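Side-chain contacts in probable low molecular weight protein-tyrosine-phosphatase AmsI (Erwinia amylovora, PDB 4D74), which probably removes phosphate from protein phosphotyrosine as a low molecular weight phosphatase, and may be required for making the exopolysaccharide amylovoran, a virulence factor: residues Asn29-Val34 against Arg47-Ala52; Asp97-Ser102 against Cys117-Ser122. The protein carries 1 engineered substitution. All blocks are in the same frame, centred on the assembly; numbering follows the deposited sequence.

In the fold
Strand 30-35 is the first along the chain of the four-stranded parallel sheet and lies inside it, between 57-62 and 104-107; contact 1 closes the segment from it to the end of helix 41-52. The 12 residues bridged include Cys35 and Arg41, assigned by similarity as nucleophile and active-site arginine. The chain then passes through strand 57-62 and helix 73-81 before contact 2 opens at helix 96-101. That contact closes over strand 104-107 and most of helix 111-119. The two contacts are in series, neither nested nor crossed, with centres about 17 Å apart. They meet through strand 30-35: Ile31 and Val33 face helix 41-52, whereas Leu32 points away from it and touches Met98 and Ser102 of contact 2.

Contact 1 (Asn29-Val34 against Arg47-Ala52); sequences NSILVV and RLLKAA
Leu49 meets Ile31 and Val33 through a single methyl, its CD1, which touches the CG2 of each. The separations are 4.0 Å from Leu49 CD1 to Val33 CG2 and 4.1 Å from Leu49 CD1 to Ile31 CG2, ordinary van der Waals distances between apolar branches. The leucine crosses Ile31 at about a right angle and Val33 at a slant, so it addresses two alternate residues of the strand at once. Its outer torsion explains the reach: CD1 lies anti to CA (chi2 169°) and leads the side chain toward the strand. On the strand the two touching methyls are placed differently, CG2 of Ile31 being anti to its backbone N while CG2 of Val33 sits beside its own. No hydrogen bond passes between the segments, and the backbones stay well apart, 8.7 Å from Ile31 CA to Leu49 CA. Leu49 supplies 53 of the 98 Å² buried here, and all three touching residues are buried in the assembly.

Away from Leu49 the helix is looser. Ala51 is exposed and does not approach the strand. Arg47, partly exposed, sends its polar end elsewhere, NH2 bonding to Gln87 O. Lys50, also partly exposed, directs NZ to the carbonyls of Pro54 and Arg56.

This is the first strand and helix of a beta-alpha-beta unit completed by strand 57-62. Ile58 from that strand and Leu106 from strand 104-107 both touch Ile31 and Leu49, so the leucine lies over three strands of the parallel sheet. Leu48, turned another way, packs against Tyr154, Leu157 and Ala161, and Ala52 against Val165, so helix 147-169 packs along another flank of helix 41-52.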
loop_
_atom_site.group_PDB
_atom_site.type_symbol
_atom_site.label_atom_id
_atom_site.label_comp_id
_atom_site.label_asym_id
_atom_site.label_seq_id
_atom_site.Cartn_x
_atom_site.Cartn_y
_atom_site.Cartn_z
ATOM N N ASN A 29 14.942 5.540 9.254
ATOM C CA ASN A 29 16.064 5.096 10.079
ATOM C C ASN A 29 15.612 4.020 11.042
ATOM O O ASN A 29 16.413 3.202 11.467
ATOM C CB ASN A 29 16.653 6.301 10.836
ATOM C CG ASN A 29 17.286 7.338 9.909
ATOM O OD1 ASN A 29 16.962 8.538 9.966
ATOM N ND2 ASN A 29 18.185 6.884 9.061
ATOM N N SER A 30 14.315 4.056 11.375
ATOM C CA SER A 30 13.719 3.155 12.348
ATOM C C SER A 30 12.410 2.576 11.828
ATOM O O SER A 30 11.579 3.300 11.236
ATOM C CB SER A 30 13.494 3.854 13.658
ATOM O OG SER A 30 12.591 4.930 13.586
ATOM N N ILE A 31 12.212 1.306 12.133
ATOM C CA ILE A 31 10.974 0.591 11.746
ATOM C C ILE A 31 10.397 -0.105 12.982
ATOM O O ILE A 31 11.144 -0.769 13.697
ATOM C CB ILE A 31 11.203 -0.431 10.646
ATOM C CG1 ILE A 31 11.858 0.264 9.429
ATOM C CG2 ILE A 31 9.890 -1.086 10.261
ATOM C CD1 ILE A 31 12.294 -0.695 8.375
ATOM N N LEU A 32 9.102 0.041 13.191
ATOM C CA LEU A 32 8.422 -0.600 14.312
ATOM C C LEU A 32 7.378 -1.552 13.763
ATOM O O LEU A 32 6.498 -1.132 13.034
ATOM C CB LEU A 32 7.777 0.447 15.194
ATOM C CG LEU A 32 7.045 -0.030 16.454
ATOM C CD1 LEU A 32 8.075 -0.643 17.408
ATOM C CD2 LEU A 32 6.266 1.108 17.038
ATOM N N VAL A 33 7.486 -2.804 14.131
ATOM C CA VAL A 33 6.524 -3.830 13.694
ATOM C C VAL A 33 5.494 -4.057 14.831
ATOM O O VAL A 33 5.878 -4.395 15.975
ATOM C CB VAL A 33 7.220 -5.141 13.324
ATOM C CG1 VAL A 33 6.196 -6.163 12.824
ATOM C CG2 VAL A 33 8.321 -4.905 12.292
ATOM N N VAL A 34 4.213 -3.907 14.531
ATOM C CA VAL A 34 3.185 -3.941 15.578
ATOM C C VAL A 34 2.138 -5.006 15.331
ATOM O O VAL A 34 1.606 -5.103 14.240
ATOM C CB VAL A 34 2.487 -2.574 15.662
ATOM C CG1 VAL A 34 1.306 -2.606 16.627
ATOM C CG2 VAL A 34 3.468 -1.501 16.064
ATOM N N ARG A 47 12.650 -9.576 13.377
ATOM C CA ARG A 47 13.934 -10.204 13.203
ATOM C C ARG A 47 14.275 -10.488 11.743
ATOM O O ARG A 47 15.447 -10.506 11.380
ATOM C CB ARG A 47 14.054 -11.437 14.078
ATOM C CG ARG A 47 13.946 -11.099 15.565
ATOM C CD ARG A 47 15.020 -10.157 16.061
ATOM N NE ARG A 47 14.872 -9.913 17.488
ATOM C CZ ARG A 47 15.368 -10.702 18.447
ATOM N NH1 ARG A 47 16.064 -11.794 18.159
ATOM N NH2 ARG A 47 15.153 -10.383 19.721
ATOM N N LEU A 48 13.278 -10.695 10.901
ATOM C CA LEU A 48 13.511 -10.802 9.465
ATOM C C LEU A 48 14.062 -9.470 8.931
ATOM O O LEU A 48 15.029 -9.461 8.166
ATOM C CB LEU A 48 12.196 -11.149 8.778
ATOM C CG LEU A 48 11.806 -12.618 8.818
ATOM C CD1 LEU A 48 10.330 -12.795 8.493
ATOM C CD2 LEU A 48 12.671 -13.411 7.853
ATOM N N LEU A 49 13.460 -8.357 9.324
ATOM C CA LEU A 49 13.957 -7.037 8.913
ATOM C C LEU A 49 15.349 -6.768 9.469
ATOM O O LEU A 49 16.201 -6.234 8.759
ATOM C CB LEU A 49 13.007 -5.920 9.300
ATOM C CG LEU A 49 11.746 -5.887 8.453
ATOM C CD1 LEU A 49 10.798 -4.916 9.116
ATOM C CD2 LEU A 49 11.983 -5.487 6.989
ATOM N N LYS A 50 15.593 -7.127 10.726
ATOM C CA LYS A 50 16.914 -6.891 11.322
ATOM C C LYS A 50 18.001 -7.660 10.609
ATOM O O LYS A 50 19.124 -7.115 10.443
ATOM C CB LYS A 50 16.872 -7.211 12.833
ATOM C CG LYS A 50 18.119 -6.767 13.623
ATOM C CD LYS A 50 18.417 -5.270 13.498
ATOM C CE LYS A 50 19.417 -4.826 14.567
ATOM N NZ LYS A 50 19.870 -3.449 14.292
ATOM N N ALA A 51 17.707 -8.874 10.193
ATOM C CA ALA A 51 18.676 -9.724 9.462
ATOM C C ALA A 51 19.100 -9.066 8.152
ATOM O O ALA A 51 20.266 -9.117 7.772
ATOM C CB ALA A 51 18.098 -11.097 9.208
ATOM N N ALA A 52 18.159 -8.401 7.504
ATOM C CA ALA A 52 18.416 -7.676 6.260
ATOM C C ALA A 52 19.024 -6.296 6.442
ATOM O O ALA A 52 19.729 -5.782 5.531
ATOM C CB ALA A 52 17.134 -7.574 5.468
#

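Contact 2 (Asp97-Ser102 against Cys117-Ser122); sequences DMCRDS and CRINPS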
loop_
_atom_site.group_PDB
_atom_site.type_symbol
_atom_site.label_atom_id
_atom_site.label_comp_id
_atom_site.label_asym_id
_atom_site.label_seq_id
_atom_site.Cartn_x
_atom_site.Cartn_y
_atom_site.Cartn_z
ATOM N N ASP A 97 4.551 7.404 22.369
ATOM C CA ASP A 97 5.933 7.773 22.126
ATOM C C ASP A 97 6.634 6.875 21.123
ATOM O O ASP A 97 7.370 7.368 20.284
ATOM C CB ASP A 97 6.755 7.761 23.433
ATOM C CG ASP A 97 6.282 8.774 24.447
ATOM O OD1 ASP A 97 5.607 9.758 24.063
ATOM O OD2 ASP A 97 6.602 8.584 25.658
ATOM N N MET A 98 6.451 5.546 21.217
ATOM C CA MET A 98 7.086 4.637 20.256
ATOM C C MET A 98 6.588 4.965 18.853
ATOM O O MET A 98 7.359 4.932 17.883
ATOM C CB MET A 98 6.745 3.169 20.541
ATOM C CG MET A 98 7.411 2.592 21.749
ATOM S SD MET A 98 6.701 0.938 22.010
ATOM C CE MET A 98 7.316 0.777 23.674
ATOM N N CYS A 99 5.307 5.264 18.754
ATOM C CA CYS A 99 4.709 5.576 17.441
ATOM C C CYS A 99 5.329 6.833 16.865
ATOM O O CYS A 99 5.689 6.897 15.683
ATOM C CB CYS A 99 3.199 5.751 17.559
ATOM S SG CYS A 99 2.300 4.238 17.942
ATOM N N ARG A 100 5.440 7.869 17.705
ATOM C CA ARG A 100 6.048 9.119 17.251
ATOM C C ARG A 100 7.498 8.945 16.804
ATOM O O ARG A 100 7.926 9.461 15.758
ATOM C CB ARG A 100 5.978 10.142 18.381
ATOM C CG ARG A 100 6.431 11.522 17.961
ATOM C CD ARG A 100 6.282 12.511 19.095
ATOM N NE ARG A 100 7.183 12.103 20.160
ATOM C CZ ARG A 100 6.828 11.491 21.286
ATOM N NH1 ARG A 100 5.545 11.225 21.564
ATOM N NH2 ARG A 100 7.781 11.140 22.140
ATOM N N ASP A 101 8.261 8.174 17.549
ATOM C CA ASP A 101 9.696 8.036 17.333
ATOM C C ASP A 101 10.035 7.172 16.099
ATOM O O ASP A 101 11.105 7.277 15.562
ATOM C CB ASP A 101 10.386 7.387 18.526
ATOM C CG ASP A 101 10.373 8.264 19.807
ATOM O OD1 ASP A 101 9.907 9.427 19.778
ATOM O OD2 ASP A 101 10.808 7.722 20.854
ATOM N N SER A 102 9.116 6.308 15.658
ATOM C CA SER A 102 9.423 5.410 14.559
ATOM C C SER A 102 9.160 6.076 13.229
ATOM O O SER A 102 8.157 6.728 13.079
ATOM C CB SER A 102 8.504 4.185 14.650
ATOM O OG SER A 102 8.636 3.598 15.939
ATOM N N CYS A 117 -3.678 4.038 15.470
ATOM C CA CYS A 117 -4.082 5.431 15.455
ATOM C C CYS A 117 -4.885 5.846 16.721
ATOM O O CYS A 117 -4.857 7.021 17.116
ATOM C CB CYS A 117 -4.794 5.750 14.146
ATOM S SG CYS A 117 -3.677 5.699 12.742
ATOM N N ARG A 118 -5.519 4.895 17.382
ATOM C CA ARG A 118 -6.116 5.170 18.693
ATOM C C ARG A 118 -5.055 5.447 19.750
ATOM O O ARG A 118 -5.266 6.276 20.622
ATOM C CB ARG A 118 -7.034 4.037 19.131
ATOM C CG ARG A 118 -8.319 3.990 18.308
ATOM C CD ARG A 118 -9.415 3.174 18.973
ATOM N NE ARG A 118 -9.991 3.889 20.126
ATOM C CZ ARG A 118 -9.917 3.518 21.415
ATOM N NH1 ARG A 118 -9.308 2.393 21.805
ATOM N NH2 ARG A 118 -10.484 4.287 22.341
ATOM N N ILE A 119 -3.932 4.736 19.701
ATOM C CA ILE A 119 -2.796 5.027 20.592
ATOM C C ILE A 119 -2.108 6.358 20.234
ATOM O O ILE A 119 -1.777 7.176 21.126
ATOM C CB ILE A 119 -1.809 3.840 20.639
ATOM C CG1 ILE A 119 -2.531 2.645 21.285
ATOM C CG2 ILE A 119 -0.543 4.241 21.390
ATOM C CD1 ILE A 119 -1.749 1.367 21.474
ATOM N N ASN A 120 -1.915 6.622 18.948
ATOM C CA ASN A 120 -1.388 7.914 18.518
ATOM C C ASN A 120 -2.031 8.345 17.206
ATOM O O ASN A 120 -1.681 7.865 16.133
ATOM C CB ASN A 120 0.148 7.881 18.424
ATOM C CG ASN A 120 0.762 9.246 18.126
ATOM O OD1 ASN A 120 0.139 10.127 17.524
ATOM N ND2 ASN A 120 1.999 9.415 18.523
ATOM N N PRO A 121 -3.003 9.265 17.276
ATOM C CA PRO A 121 -3.717 9.675 16.080
ATOM C C PRO A 121 -2.896 10.324 14.986
ATOM O O PRO A 121 -3.335 10.314 13.834
ATOM C CB PRO A 121 -4.802 10.628 16.627
ATOM C CG PRO A 121 -4.944 10.273 18.061
ATOM C CD PRO A 121 -3.591 9.838 18.510
ATOM N N SER A 122 -1.681 10.801 15.268
ATOM C CA SER A 122 -0.916 11.525 14.267
ATOM C C SER A 122 -0.058 10.686 13.322
ATOM O O SER A 122 0.613 11.247 12.468
ATOM C CB SER A 122 0.004 12.557 14.942
ATOM O OG SER A 122 1.026 11.944 15.690
#
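Cys99 and Asn120 face each other through their first side-chain carbons, Cys99 CB lying 3.8 Å from Asn120 CB. From there the asparagine continues alongside helix 96-101: its CG is anti to the backbone N (chi1 -174°), and the amide nitrogen comes to 4.0 Å between Asn120 ND2 and Arg100 CB. No hydrogen bond joins the two segments, but Asn120 ND2 donates just before the first of them, to Ala96 O, tying the exit of helix 111-119 to the first residue of helix 96-101. The other end of the amide turns back to its own chain. Asn120 OD1 accepts from Ser122 N at 3.0 Å and from Ser122 OG at 2.7 Å, both approaching from the same face of the amide plane; gripped at both ends, the group should have its rotation well fixed. Cys99 SG makes a looser apolar approach, 4.5 Å from Ile119 CG2. On the exposed side Arg100 is bent at chi3 (64°), which returns its guanidinium to Asp97, NH1 and OD1 forming a salt bridge nearly in the guanidinium plane. The bond from Ser122 N to Asn120 OD1 defines an Asx turn, here directly following helix 111-119.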